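PDB 4U3V: polyketide synthase PksR from Bacillus subtilis, which takes part in making the antibiotic polyketide bacillaene, this piece being its double-hotdog enoyl-isomerase domain. Local coordinates for residues Y37-P40 and Y41-G44. Numbering follows the deposited sequence.
Sequences YDEP and YVQG
Glu39 and Val42 meet at the start of the short helix 40-43, with Glu39 in the N-cap position. Starting at CB, the Glu39 side chain leaves away from the helix, and with CG between its own backbone N and carbonyl carbon (chi1 69°) it runs beside the first turn. CG touches Val42 CG2 at 3.8 Å. From there the chain runs out extended, and the carboxylate comes to lie alongside Tyr41, pointing the same way, with its plane 59° from that of the ring. OE2 lies 3.9 Å from Tyr41 CB. It does not bond the amide of Tyr41 directly; one water donates to OE2 and accepts from Tyr41 N (2.9 Å from the water oxygen to that N). OE2 is also hydrogen-bonded to His199 NE2, and OE1 to Thr36 N. Both oxygens of this buried carboxylate thus have partners, which should hold its rotation, and the water serves an amide of the helix's first turn. The turn probably belongs to the N-terminal hotdog of the dehydratase-like double hotdog, and leads from strand 31-36 to strand 45-47. Its backbone is gripped mainly at Glu39 O. This oxygen takes a nearly straight bond from Gln43 N (2.9 Å, 179° at the hydrogen) and a more bent one from Val42 N, which lies above the carbonyl plane. Pro40 O accepts from Gly44 N, again bent. Val42 CG1 points anti to its backbone N and rests 3.6 Å from Tyr37 O. On the exposed side, Gln43 reaches out beside Asp38 with its chain extended, and its CD lies 3.1 Å from Asp38 O; NE2 is near that oxygen but at a poor angle for a hydrogen bond. The Tyr41 ring leads away from the turn, meets Phe35 and Phe171, and hydrogen-bonds Thr57 through OH.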
loop_
_atom_site.group_PDB
_atom_site.type_symbol
_atom_site.label_atom_id
_atom_site.label_comp_id
_atom_site.label_asym_id
_atom_site.label_seq_id
_atom_site.Cartn_x
_atom_site.Cartn_y
_atom_site.Cartn_z
ATOM N N TYR A 37 8.161 -10.298 -15.820
ATOM C CA TYR A 37 6.838 -10.856 -16.105
ATOM C C TYR A 37 6.571 -12.069 -15.240
ATOM O O TYR A 37 5.463 -12.254 -14.727
ATOM C CB TYR A 37 6.749 -11.271 -17.584
ATOM C CG TYR A 37 5.399 -11.800 -18.005
ATOM C CD1 TYR A 37 4.326 -10.925 -18.225
ATOM C CD2 TYR A 37 5.217 -13.155 -18.302
ATOM C CE1 TYR A 37 3.095 -11.389 -18.658
ATOM C CE2 TYR A 37 3.968 -13.634 -18.691
ATOM C CZ TYR A 37 2.925 -12.745 -18.875
ATOM O OH TYR A 37 1.700 -13.182 -19.348
ATOM N N ASP A 38 7.559 -12.941 -15.131
ATOM C CA ASP A 38 7.303 -14.275 -14.596
ATOM C C ASP A 38 7.411 -14.415 -13.074
ATOM O O ASP A 38 7.148 -15.486 -12.557
ATOM C CB ASP A 38 8.223 -15.312 -15.241
ATOM C CG ASP A 38 7.828 -15.645 -16.668
ATOM O OD1 ASP A 38 6.656 -15.425 -17.041
ATOM O OD2 ASP A 38 8.700 -16.127 -17.424
ATOM N N GLU A 39 7.859 -13.388 -12.353
ATOM C CA GLU A 39 8.037 -13.565 -10.908
ATOM C C GLU A 39 6.687 -13.491 -10.130
ATOM O O GLU A 39 5.714 -12.899 -10.619
ATOM C CB GLU A 39 9.030 -12.534 -10.373
ATOM C CG GLU A 39 8.503 -11.112 -10.406
ATOM C CD GLU A 39 9.490 -10.160 -9.781
ATOM O OE1 GLU A 39 10.183 -9.446 -10.538
ATOM O OE2 GLU A 39 9.634 -10.179 -8.534
ATOM N N PRO A 40 6.609 -14.126 -8.942
ATOM C CA PRO A 40 5.299 -14.244 -8.264
ATOM C C PRO A 40 4.647 -12.895 -7.907
ATOM O O PRO A 40 3.437 -12.755 -8.015
ATOM C CB PRO A 40 5.628 -15.038 -6.991
ATOM C CG PRO A 40 6.852 -15.829 -7.332
ATOM C CD PRO A 40 7.613 -15.054 -8.383
ATOM N N TYR A 41 5.453 -11.877 -7.604
ATOM C CA TYR A 41 4.899 -10.533 -7.346
ATOM C C TYR A 41 4.094 -9.988 -8.545
ATOM O O TYR A 41 3.126 -9.242 -8.370
ATOM C CB TYR A 41 6.046 -9.584 -7.007
ATOM C CG TYR A 41 5.605 -8.240 -6.450
ATOM C CD1 TYR A 41 5.421 -8.070 -5.088
ATOM C CD2 TYR A 41 5.403 -7.143 -7.290
ATOM C CE1 TYR A 41 5.074 -6.830 -4.567
ATOM C CE2 TYR A 41 5.097 -5.894 -6.779
ATOM C CZ TYR A 41 4.899 -5.754 -5.415
ATOM O OH TYR A 41 4.639 -4.495 -4.878
ATOM N N VAL A 42 4.506 -10.345 -9.775
ATOM C CA VAL A 42 3.889 -9.808 -10.983
ATOM C C VAL A 42 2.779 -10.748 -11.456
ATOM O O VAL A 42 1.693 -10.271 -11.817
ATOM C CB VAL A 42 4.933 -9.608 -12.113
ATOM C CG1 VAL A 42 4.281 -9.098 -13.397
ATOM C CG2 VAL A 42 5.972 -8.598 -11.651
ATOM N N GLN A 43 3.072 -12.053 -11.421
ATOM C CA GLN A 43 2.070 -13.094 -11.770
ATOM C C GLN A 43 0.856 -12.956 -10.859
ATOM O O GLN A 43 -0.274 -13.257 -11.253
ATOM C CB GLN A 43 2.623 -14.496 -11.518
ATOM C CG GLN A 43 3.699 -14.969 -12.467
ATOM C CD GLN A 43 4.191 -16.355 -12.101
ATOM O OE1 GLN A 43 4.421 -16.658 -10.925
ATOM N NE2 GLN A 43 4.338 -17.214 -13.106
ATOM N N GLY A 44 1.103 -12.501 -9.636
ATOM C CA GLY A 44 0.049 -12.415 -8.616
ATOM C C GLY A 44 -0.973 -11.288 -8.631
ATOM O O GLY A 44 -1.848 -11.218 -7.749
HETATM O O HOH W 1 8.310 -12.025 -6.963
#